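Long-range contacts in Pre-mRNA splicing helicase-like protein (Chaetomium thermophilum, PDB 4RVQ), which is the spliceosomal helicase Brr2, here represented by its noncanonical PWI-like domain, which probably takes part in protein or RNA interactions during pre-mRNA splicing: residues K47-E52 against R64-D69; R89-W94 against L119-D124; T96-A101 against D108-E113. One frame throughout, in Å; residues are numbered along the deposited sequence. Where two conformers were deposited one is given.

Helix 89-99 ties the three contacts together: its first half packs on 119-124 in contact 2, its second half on 108-113 in contact 3. The centres of these two lie about 10 Å apart, and contact 3 is nested inside the loop that contact 2 closes; Trp94 CH2 reaches Glu113 OE1 at 3.5 Å. Along the chain contact 1 closes before the others open, yet its Leu49 CD2 packs on Arg89 CB of contact 2 at 3.8 Å (centres about 17 Å apart). Contacts 1 and 3 do not touch, their nearest atoms being about 7 Å apart, but one 1,2-ethanediol, chain F, borders both. Like the sulfate of contact 2, it probably comes from the crystallisation liquor.

Contact 1. Residues K47-E52 against R64-D69; sequences KILSGE and RDIEND. With EDO (1,2-ethanediol), chain F; EDO (1,2-ethanediol), chain H.
Asp69 turns to Ile48 not its flat carboxylate but the methylene beneath it, CB lying 3.8 Å from Ile48 CD1. The other flat groups stand at the margins. O1 of a 1,2-ethanediol (chain H) lies over one face of the Arg64 guanidinium and accepts a hydrogen bond from Arg64 N at 3.1 Å. The carboxylate of Glu52 takes Lys47 NZ on the anti lone pair of OE1, 2.6 Å away, in a salt bridge along the segment 47-52. The inner seam joins the end of helix 35-50 to helix 63-73 in this all-helical PWI-like domain. With CG1 of Ile48 beside the backbone N (chi1 -66°), CG2 lies anti to it and comes 4.0 Å from Ile66 CG2, while Ile66 CG1 packs 3.5 Å from Ile48 O. An alanine here removes CG1, CG2 and CD1, which would probably leave a gap beside Ile66 CG2 and Asp69 CB. Gly51, just past helix 35-50 and at positive phi (67°), is joined by backbone hydrogen bonds to Glu60 and Lys61; its CA lies 4.0 Å from Ile66 CD1. Leu49 also packs on Arg89, Val92 and Val93 of helix 89-99.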
loop_
_atom_site.group_PDB
_atom_site.type_symbol
_atom_site.label_atom_id
_atom_site.label_comp_id
_atom_site.label_asym_id
_atom_site.label_seq_id
_atom_site.Cartn_x
_atom_site.Cartn_y
_atom_site.Cartn_z
ATOM N N LYS A 47 -5.945 -4.008 6.038
ATOM C CA LYS A 47 -7.127 -3.618 6.769
ATOM C C LYS A 47 -6.957 -2.243 7.399
ATOM O O LYS A 47 -7.837 -1.383 7.284
ATOM C CB LYS A 47 -7.468 -4.639 7.840
ATOM C CG LYS A 47 -8.800 -4.390 8.522
ATOM C CD LYS A 47 -9.955 -4.261 7.492
ATOM C CE LYS A 47 -11.305 -3.961 8.149
ATOM N NZ LYS A 47 -12.390 -3.817 7.137
ATOM N N ILE A 48 -5.825 -2.039 8.069
ATOM C CA ILE A 48 -5.560 -0.745 8.679
ATOM C C ILE A 48 -5.554 0.397 7.656
ATOM O O ILE A 48 -6.201 1.419 7.841
ATOM C CB ILE A 48 -4.251 -0.788 9.469
ATOM C CG1 ILE A 48 -4.367 -1.726 10.670
ATOM C CG2 ILE A 48 -3.873 0.604 9.937
ATOM C CD1 ILE A 48 -3.033 -2.138 11.244
ATOM N N LEU A 49 -4.834 0.204 6.554
ATOM C CA LEU A 49 -4.682 1.263 5.556
ATOM C C LEU A 49 -5.979 1.616 4.896
ATOM O O LEU A 49 -6.135 2.738 4.398
ATOM C CB LEU A 49 -3.693 0.834 4.483
ATOM C CG LEU A 49 -2.218 0.804 4.906
ATOM C CD1 LEU A 49 -1.374 0.010 3.924
ATOM C CD2 LEU A 49 -1.681 2.266 5.055
ATOM N N SER A 50 -6.900 0.663 4.821
ATOM C CA SER A 50 -8.151 0.923 4.127
ATOM C C SER A 50 -9.020 1.886 4.922
ATOM O O SER A 50 -9.961 2.440 4.378
ATOM C CB SER A 50 -8.908 -0.368 3.902
ATOM O OG SER A 50 -9.451 -0.789 5.121
ATOM N N GLY A 51 -8.693 2.087 6.194
ATOM C CA GLY A 51 -9.480 2.974 7.017
ATOM C C GLY A 51 -10.877 2.468 7.289
ATOM O O GLY A 51 -11.707 3.191 7.823
ATOM N N GLU A 52 -11.145 1.224 6.930
ATOM C CA GLU A 52 -12.458 0.654 7.185
ATOM C C GLU A 52 -12.683 0.430 8.682
ATOM O O GLU A 52 -11.738 0.162 9.423
ATOM C CB GLU A 52 -12.599 -0.661 6.413
ATOM C CG GLU A 52 -12.693 -0.462 4.901
ATOM C CD GLU A 52 -12.491 -1.753 4.108
ATOM O OE1 GLU A 52 -12.277 -2.818 4.736
ATOM O OE2 GLU A 52 -12.544 -1.701 2.856
ATOM N N ARG A 64 -4.931 9.576 12.169
ATOM C CA ARG A 64 -4.194 9.378 13.402
ATOM C C ARG A 64 -4.329 7.920 13.864
ATOM O O ARG A 64 -3.386 7.337 14.404
ATOM C CB ARG A 64 -4.740 10.372 14.448
ATOM C CG ARG A 64 -3.939 10.530 15.698
ATOM C CD ARG A 64 -4.280 11.876 16.344
ATOM N NE ARG A 64 -5.719 12.057 16.551
ATOM C CZ ARG A 64 -6.475 13.009 15.998
ATOM N NH1 ARG A 64 -5.961 13.910 15.167
ATOM N NH2 ARG A 64 -7.770 13.068 16.283
ATOM N N ASP A 65 -5.512 7.346 13.676
ATOM C CA ASP A 65 -5.769 5.975 14.081
ATOM C C ASP A 65 -5.051 4.996 13.165
ATOM O O ASP A 65 -4.494 3.998 13.646
ATOM C CB ASP A 65 -7.278 5.691 14.097
ATOM C CG ASP A 65 -8.028 6.433 15.218
ATOM O OD1 ASP A 65 -7.417 6.804 16.240
ATOM O OD2 ASP A 65 -9.257 6.642 15.070
ATOM N N ILE A 66 -5.061 5.255 11.850
ATOM C CA ILE A 66 -4.336 4.443 10.900
ATOM C C ILE A 66 -2.859 4.435 11.305
ATOM O O ILE A 66 -2.215 3.391 11.374
ATOM C CB ILE A 66 -4.549 4.969 9.462
ATOM C CG1 ILE A 66 -6.004 4.730 9.024
ATOM C CG2 ILE A 66 -3.545 4.350 8.527
ATOM C CD1 ILE A 66 -6.366 5.354 7.685
ATOM N N GLU A 67 -2.291 5.617 11.548
ATOM C CA GLU A 67 -0.903 5.691 11.938
ATOM C C GLU A 67 -0.615 4.927 13.224
ATOM O O GLU A 67 0.362 4.185 13.323
ATOM C CB GLU A 67 -0.430 7.134 12.078
ATOM C CG GLU A 67 1.072 7.185 12.248
ATOM C CD GLU A 67 1.577 8.483 12.811
ATOM O OE1 GLU A 67 2.595 9.002 12.292
ATOM O OE2 GLU A 67 0.974 8.984 13.791
ATOM N N ASN A 68 -1.438 5.152 14.251
ATOM C CA ASN A 68 -1.215 4.462 15.514
ATOM C C ASN A 68 -1.209 2.946 15.336
ATOM O O ASN A 68 -0.311 2.261 15.840
ATOM C CB ASN A 68 -2.257 4.877 16.535
ATOM C CG ASN A 68 -1.921 6.207 17.210
ATOM O OD1 ASN A 68 -0.796 6.736 17.111
ATOM N ND2 ASN A 68 -2.903 6.754 17.895
ATOM N N ASP A 69 -2.184 2.428 14.614
ATOM C CA ASP A 69 -2.294 1.004 14.452
ATOM C C ASP A 69 -1.140 0.453 13.627
ATOM O O ASP A 69 -0.598 -0.607 13.925
ATOM C CB ASP A 69 -3.635 0.634 13.827
ATOM C CG ASP A 69 -4.811 0.855 14.777
ATOM O OD1 ASP A 69 -4.588 1.144 15.964
ATOM O OD2 ASP A 69 -5.960 0.766 14.298
HETATM C C1 EDO F . -10.619 -1.803 -1.166
HETATM O O1 EDO F . -11.711 -2.683 -1.307
HETATM C C2 EDO F . -10.876 -0.852 -0.010
HETATM O O2 EDO F . -10.850 -1.632 1.193
HETATM C C1 EDO H . -7.476 13.022 11.139
HETATM O O1 EDO H . -6.592 12.204 11.948
HETATM C C2 EDO H . -8.029 12.294 9.903
HETATM O O2 EDO H . -8.953 13.117 9.188
#

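Contact 2. Residues R89-W94 against L119-D124; sequences RDKVVW and LRWILD. With EDO (1,2-ethanediol), chain G; SO4 (sulfate ion), chain B.
Trp94 and Leu119 open the tight part of this contact: methyl CD1 of Leu119 comes down over one face of the indole, 3.4 Å from Trp94 CD1, the two side chains crossing at about a right angle. The other Leu119 methyl, CD2, turns to the side chain of Asp90. Next to it Ile122 CD1 fits against the start of two side chains, 4.0 Å from Asp90 CB and 3.9 Å from Lys91 CG. These apolar branches join helix 89-99 to helix 120-127 and to Leu119 at its N-cap position in the PWI-like helical domain; the short helical segments cross at -65° with axes 10.8 Å apart, and Met114 of helix 104-116 touches both Trp94 and Ile122. Trp121, its CG placed between the backbone N and the carbonyl carbon (chi1 74°), lays its ring so that Ile122 CG1 sits over the centre of one face. Lys91 CE lies 3.8 Å from both CZ3 and CH2 of Trp121, and the buried lysine chain runs extended past the ring to a salt bridge with Glu125 and a hydrogen bond to the carbonyl of Val14. The loose side begins at the polar edge of the exposed Trp121. A water lies there in the plane of the indole, accepting from Trp121 NE1 at 3.0 Å and donating to OD2 of Asp90 in one of that residue's two deposited conformers. A 1,2-ethanediol (chain G) accepts from Trp94 NE1. Farther out, Arg89 presents the edge of its guanidinium to a sulfate, NH2 donating almost straight (173°) to O2 at 2.9 Å and NH1 to O3.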
loop_
_atom_site.group_PDB
_atom_site.type_symbol
_atom_site.label_atom_id
_atom_site.label_comp_id
_atom_site.label_asym_id
_atom_site.label_seq_id
_atom_site.Cartn_x
_atom_site.Cartn_y
_atom_site.Cartn_z
ATOM N N ARG A 89 -1.574 5.043 0.800
ATOM C CA ARG A 89 -2.600 4.123 1.263
ATOM C C ARG A 89 -3.584 3.752 0.164
ATOM O O ARG A 89 -3.957 2.578 0.070
ATOM C CB ARG A 89 -3.276 4.672 2.512
ATOM C CG ARG A 89 -3.907 6.024 2.352
ATOM C CD ARG A 89 -4.157 6.670 3.720
ATOM N NE ARG A 89 -4.741 8.015 3.644
ATOM C CZ ARG A 89 -4.058 9.137 3.413
ATOM N NH1 ARG A 89 -2.764 9.129 3.236
ATOM N NH2 ARG A 89 -4.699 10.283 3.364
ATOM N N ASP A 90 -4.034 4.686 -0.658
ATOM C CA ASP A 90 -4.982 4.354 -1.705
ATOM C C ASP A 90 -4.362 3.395 -2.735
ATOM O O ASP A 90 -4.972 2.377 -3.102
ATOM C CB ASP A 90 -5.478 5.600 -2.420
ATOM C CG ASP A 90 -6.364 6.449 -1.571
ATOM O OD1 ASP A 90 -7.200 5.913 -0.809
ATOM O OD2 ASP A 90 -6.268 7.688 -1.694
ATOM N N LYS A 91 -3.155 3.698 -3.192
ATOM C CA LYS A 91 -2.486 2.826 -4.124
ATOM C C LYS A 91 -2.287 1.438 -3.545
ATOM O O LYS A 91 -2.530 0.429 -4.234
ATOM C CB LYS A 91 -1.120 3.374 -4.502
ATOM C CG LYS A 91 -1.068 4.332 -5.648
ATOM C CD LYS A 91 0.333 4.767 -5.983
ATOM C CE LYS A 91 0.395 5.430 -7.335
ATOM N NZ LYS A 91 1.686 6.077 -7.604
ATOM N N VAL A 92 -1.765 1.361 -2.327
ATOM C CA VAL A 92 -1.447 0.062 -1.768
ATOM C C VAL A 92 -2.713 -0.785 -1.617
ATOM O O VAL A 92 -2.737 -1.959 -2.004
ATOM C CB VAL A 92 -0.720 0.209 -0.425
ATOM C CG1 VAL A 92 -0.491 -1.158 0.255
ATOM C CG2 VAL A 92 0.629 0.865 -0.642
ATOM N N VAL A 93 -3.768 -0.234 -1.059
ATOM C CA VAL A 93 -4.973 -0.995 -0.797
ATOM C C VAL A 93 -5.613 -1.422 -2.121
ATOM O O VAL A 93 -5.945 -2.600 -2.328
ATOM C CB VAL A 93 -5.967 -0.161 0.056
ATOM C CG1 VAL A 93 -7.299 -0.806 0.092
ATOM C CG2 VAL A 93 -5.432 0.053 1.485
ATOM N N TRP A 94 -5.871 -0.459 -3.003
ATOM C CA TRP A 94 -6.615 -0.746 -4.200
ATOM C C TRP A 94 -5.843 -1.547 -5.214
ATOM O O TRP A 94 -6.404 -2.436 -5.872
ATOM C CB TRP A 94 -7.178 0.544 -4.809
ATOM C CG TRP A 94 -8.315 1.080 -3.989
ATOM C CD1 TRP A 94 -8.299 2.108 -3.103
ATOM C CD2 TRP A 94 -9.647 0.604 -4.010
ATOM N NE1 TRP A 94 -9.526 2.296 -2.579
ATOM C CE2 TRP A 94 -10.392 1.385 -3.106
ATOM C CE3 TRP A 94 -10.297 -0.407 -4.714
ATOM C CZ2 TRP A 94 -11.735 1.176 -2.894
ATOM C CZ3 TRP A 94 -11.645 -0.614 -4.500
ATOM C CH2 TRP A 94 -12.350 0.154 -3.580
ATOM N N LEU A 119 -10.210 7.894 -7.756
ATOM C CA LEU A 119 -8.911 7.313 -8.034
ATOM C C LEU A 119 -8.681 7.038 -9.507
ATOM O O LEU A 119 -7.805 6.241 -9.831
ATOM C CB LEU A 119 -8.713 6.033 -7.176
ATOM C CG LEU A 119 -8.896 6.253 -5.678
ATOM C CD1 LEU A 119 -8.737 4.925 -4.952
ATOM C CD2 LEU A 119 -7.964 7.308 -5.091
ATOM N N ARG A 120 -9.384 7.737 -10.389
ATOM C CA ARG A 120 -9.029 7.717 -11.803
ATOM C C ARG A 120 -7.530 7.919 -12.011
ATOM O O ARG A 120 -6.920 7.292 -12.875
ATOM C CB ARG A 120 -9.836 8.755 -12.601
ATOM C CG ARG A 120 -9.472 8.877 -14.088
ATOM C CD ARG A 120 -9.681 7.619 -14.880
ATOM N NE ARG A 120 -11.071 7.250 -14.848
ATOM C CZ ARG A 120 -11.507 6.033 -15.015
ATOM N NH1 ARG A 120 -10.647 5.032 -15.250
ATOM N NH2 ARG A 120 -12.808 5.777 -14.908
ATOM N N TRP A 121 -6.907 8.823 -11.252
ATOM C CA TRP A 121 -5.493 9.095 -11.424
ATOM C C TRP A 121 -4.633 7.842 -11.287
ATOM O O TRP A 121 -3.638 7.692 -11.967
ATOM C CB TRP A 121 -5.025 10.190 -10.456
ATOM C CG TRP A 121 -4.871 9.837 -9.032
ATOM C CD1 TRP A 121 -5.830 9.914 -8.022
ATOM C CD2 TRP A 121 -3.676 9.358 -8.406
ATOM N NE1 TRP A 121 -5.286 9.481 -6.834
ATOM C CE2 TRP A 121 -3.965 9.158 -7.028
ATOM C CE3 TRP A 121 -2.386 9.119 -8.872
ATOM C CZ2 TRP A 121 -3.004 8.719 -6.128
ATOM C CZ3 TRP A 121 -1.450 8.689 -7.986
ATOM C CH2 TRP A 121 -1.766 8.497 -6.623
ATOM N N ILE A 122 -5.040 6.934 -10.400
ATOM C CA ILE A 122 -4.298 5.692 -10.204
ATOM C C ILE A 122 -4.482 4.752 -11.388
ATOM O O ILE A 122 -3.512 4.158 -11.867
ATOM C CB ILE A 122 -4.683 5.000 -8.888
ATOM C CG1 ILE A 122 -4.397 5.938 -7.702
ATOM C CG2 ILE A 122 -3.953 3.673 -8.763
ATOM C CD1 ILE A 122 -4.749 5.315 -6.351
ATOM N N LEU A 123 -5.695 4.637 -11.874
ATOM C CA LEU A 123 -5.961 3.841 -13.054
ATOM C C LEU A 123 -5.242 4.383 -14.283
ATOM O O LEU A 123 -4.750 3.616 -15.103
ATOM C CB LEU A 123 -7.453 3.720 -13.303
ATOM C CG LEU A 123 -8.191 2.953 -12.217
ATOM C CD1 LEU A 123 -9.706 3.046 -12.440
ATOM C CD2 LEU A 123 -7.717 1.481 -12.131
ATOM N N ASP A 124 -5.176 5.721 -14.421
ATOM C CA ASP A 124 -4.425 6.306 -15.515
ATOM C C ASP A 124 -2.963 5.949 -15.419
ATOM O O ASP A 124 -2.306 5.650 -16.424
ATOM C CB ASP A 124 -4.549 7.825 -15.490
ATOM C CG ASP A 124 -5.872 8.337 -16.003
ATOM O OD1 ASP A 124 -6.654 7.605 -16.619
ATOM O OD2 ASP A 124 -6.129 9.551 -15.820
HETATM C C1 EDO G . -9.510 3.818 1.232
HETATM O O1 EDO G . -10.480 3.388 0.267
HETATM C C2 EDO G . -8.163 3.207 0.864
HETATM O O2 EDO G . -7.096 4.001 1.389
HETATM S S SO4 B . -2.260 12.852 2.081
HETATM O O1 SO4 B . -2.715 12.727 0.695
HETATM O O2 SO4 B . -3.423 12.833 2.997
HETATM O O3 SO4 B . -1.406 11.707 2.339
HETATM O O4 SO4 B . -1.569 14.092 2.173
HETATM O O HOH W 1 -5.671 9.365 -3.851
#

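Contact 3. Residues T96-A101 against D108-E113; sequences TRLARA and DTIERE. With EDO (1,2-ethanediol), chain F.
Arg97 sets one face of its guanidinium over Ile110 CG1, which stands 3.5 Å from the guanidinium plane, under its centre. The arginine reaches there because CG is anti to the backbone N (chi1 -171°) and the chain is extended as far as NE. Past the isoleucine, Arg97 NH1 donates to Glu113 OE1 at 2.8 Å in a salt bridge. The two side chains cross at about a right angle and their flat ends are turned 53° apart, so the pair is not a coplanar fork: a single oxygen takes the N-H, nearly in line with its own C-O bond, and the hydrogen bond is bent to 148°. A water completes the link, accepting from Arg97 NH2 and donating to Glu113 OE2 at 2.6 Å. The same Arg97 NH1 makes a weak hydrogen bond to O1 of a 1,2-ethanediol (chain F). The two segments form a helical hairpin in the PWI-like domain, helix 89-99 turning back through a short connection into helix 104-116, and Ile110 fills its inner side. While CG1 supports the guanidinium, its CD1 meets Ala101 CB at 3.7 Å, just beyond the end of helix 89-99, and its CG2 packs 3.9 Å from Leu98 CD1, those two side chains meeting at a slant. Trp94, a turn earlier on helix 89-99, also touches Ile110 and Glu113. Leu98 extends the apolar surface to Leu126 and Tyr127 of helix 120-127. Its CD1 lies 4.1 Å from Glu111 OE2, an oxygen hydrogen-bonded to the hydroxyl of Tyr127.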
loop_
_atom_site.group_PDB
_atom_site.type_symbol
_atom_site.label_atom_id
_atom_site.label_comp_id
_atom_site.label_asym_id
_atom_site.label_seq_id
_atom_site.Cartn_x
_atom_site.Cartn_y
_atom_site.Cartn_z
ATOM N N THR A 96 -3.298 -3.593 -4.684
ATOM C CA THR A 96 -3.115 -4.956 -4.204
ATOM C C THR A 96 -4.378 -5.773 -4.523
ATOM O O THR A 96 -4.318 -6.903 -5.016
ATOM C CB THR A 96 -2.780 -4.993 -2.719
ATOM O OG1 THR A 96 -1.534 -4.312 -2.515
ATOM C CG2 THR A 96 -2.661 -6.401 -2.218
ATOM N N ARG A 97 -5.546 -5.221 -4.194
ATOM C CA ARG A 97 -6.790 -5.884 -4.469
ATOM C C ARG A 97 -6.950 -6.137 -5.971
ATOM O O ARG A 97 -7.320 -7.241 -6.401
ATOM C CB ARG A 97 -7.967 -5.075 -3.929
ATOM C CG ARG A 97 -9.263 -5.830 -4.013
ATOM C CD ARG A 97 -10.457 -5.012 -3.484
ATOM N NE ARG A 97 -11.695 -5.679 -3.851
ATOM C CZ ARG A 97 -12.873 -5.085 -3.971
ATOM N NH1 ARG A 97 -13.001 -3.825 -3.650
ATOM N NH2 ARG A 97 -13.919 -5.759 -4.420
ATOM N N LEU A 98 -6.710 -5.126 -6.772
ATOM C CA LEU A 98 -6.861 -5.264 -8.222
ATOM C C LEU A 98 -5.905 -6.305 -8.781
ATOM O O LEU A 98 -6.289 -7.132 -9.634
ATOM C CB LEU A 98 -6.711 -3.903 -8.912
ATOM C CG LEU A 98 -6.938 -3.871 -10.424
ATOM C CD1 LEU A 98 -8.298 -4.387 -10.811
ATOM C CD2 LEU A 98 -6.725 -2.460 -10.930
ATOM N N ALA A 99 -4.660 -6.291 -8.326
ATOM C CA ALA A 99 -3.673 -7.252 -8.837
ATOM C C ALA A 99 -4.084 -8.679 -8.552
ATOM O O ALA A 99 -3.662 -9.599 -9.255
ATOM C CB ALA A 99 -2.301 -6.982 -8.250
ATOM N N ARG A 100 -4.835 -8.888 -7.485
ATOM C CA ARG A 100 -5.296 -10.202 -7.061
ATOM C C ARG A 100 -6.618 -10.624 -7.713
ATOM O O ARG A 100 -7.013 -11.787 -7.506
ATOM C CB ARG A 100 -5.372 -10.236 -5.523
ATOM C CG ARG A 100 -3.999 -10.269 -4.930
ATOM C CD ARG A 100 -3.936 -9.992 -3.428
ATOM N NE ARG A 100 -2.627 -10.441 -2.903
ATOM C CZ ARG A 100 -2.366 -11.715 -2.671
ATOM N NH1 ARG A 100 -3.340 -12.610 -2.643
ATOM N NH2 ARG A 100 -1.144 -12.111 -2.437
ATOM N N ALA A 101 -7.250 -9.781 -8.509
ATOM C CA ALA A 101 -8.525 -10.062 -9.143
ATOM C C ALA A 101 -8.269 -10.618 -10.546
ATOM O O ALA A 101 -7.645 -9.987 -11.381
ATOM C CB ALA A 101 -9.371 -8.825 -9.189
ATOM N N ASP A 108 -13.573 -5.478 -13.063
ATOM C CA ASP A 108 -14.476 -4.407 -13.442
ATOM C C ASP A 108 -15.052 -3.721 -12.195
ATOM O O ASP A 108 -15.116 -2.491 -12.113
ATOM C CB ASP A 108 -15.603 -4.944 -14.327
ATOM C CG ASP A 108 -16.518 -3.822 -14.814
ATOM O OD1 ASP A 108 -16.139 -3.062 -15.689
ATOM O OD2 ASP A 108 -17.597 -3.638 -14.231
ATOM N N THR A 109 -15.532 -4.522 -11.234
ATOM C CA THR A 109 -16.078 -3.998 -10.009
ATOM C C THR A 109 -15.060 -3.095 -9.297
ATOM O O THR A 109 -15.387 -1.985 -8.848
ATOM C CB THR A 109 -16.503 -5.148 -9.104
ATOM O OG1 THR A 109 -17.621 -5.801 -9.708
ATOM C CG2 THR A 109 -16.891 -4.666 -7.745
ATOM N N ILE A 110 -13.831 -3.580 -9.188
ATOM C CA ILE A 110 -12.773 -2.824 -8.518
ATOM C C ILE A 110 -12.463 -1.526 -9.259
ATOM O O ILE A 110 -12.318 -0.463 -8.647
ATOM C CB ILE A 110 -11.489 -3.674 -8.322
ATOM C CG1 ILE A 110 -11.801 -4.844 -7.352
ATOM C CG2 ILE A 110 -10.367 -2.816 -7.842
ATOM C CD1 ILE A 110 -10.781 -5.971 -7.386
ATOM N N GLU A 111 -12.371 -1.599 -10.574
ATOM C CA GLU A 111 -12.088 -0.412 -11.367
ATOM C C GLU A 111 -13.196 0.623 -11.222
ATOM O O GLU A 111 -12.901 1.844 -11.128
ATOM C CB GLU A 111 -11.863 -0.822 -12.830
ATOM C CG GLU A 111 -10.592 -1.608 -13.014
ATOM C CD GLU A 111 -10.462 -2.395 -14.306
ATOM O OE1 GLU A 111 -11.395 -2.468 -15.119
ATOM O OE2 GLU A 111 -9.366 -2.964 -14.518
ATOM N N ARG A 112 -14.453 0.198 -11.229
ATOM C CA ARG A 112 -15.551 1.129 -11.026
ATOM C C ARG A 112 -15.488 1.731 -9.629
ATOM O O ARG A 112 -15.689 2.957 -9.471
ATOM C CB ARG A 112 -16.890 0.443 -11.220
ATOM C CG ARG A 112 -17.195 0.013 -12.609
ATOM C CD ARG A 112 -18.575 -0.600 -12.624
ATOM N NE ARG A 112 -19.051 -0.854 -13.951
ATOM C CZ ARG A 112 -20.250 -0.501 -14.404
ATOM N NH1 ARG A 112 -21.151 0.088 -13.610
ATOM N NH2 ARG A 112 -20.562 -0.792 -15.645
ATOM N N GLU A 113 -15.208 0.909 -8.618
ATOM C CA GLU A 113 -15.121 1.432 -7.258
ATOM C C GLU A 113 -13.993 2.438 -7.115
ATOM O O GLU A 113 -14.177 3.483 -6.467
ATOM C CB GLU A 113 -14.953 0.288 -6.242
ATOM C CG GLU A 113 -16.211 -0.575 -6.099
ATOM C CD GLU A 113 -16.064 -1.741 -5.116
ATOM O OE1 GLU A 113 -14.964 -1.997 -4.598
ATOM O OE2 GLU A 113 -17.091 -2.439 -4.860
HETATM C C1 EDO F . -10.619 -1.803 -1.166
HETATM O O1 EDO F . -11.711 -2.683 -1.307
HETATM C C2 EDO F . -10.876 -0.852 -0.010
HETATM O O2 EDO F . -10.850 -1.632 1.193
HETATM O O HOH W 2 -16.528 -4.831 -3.890
#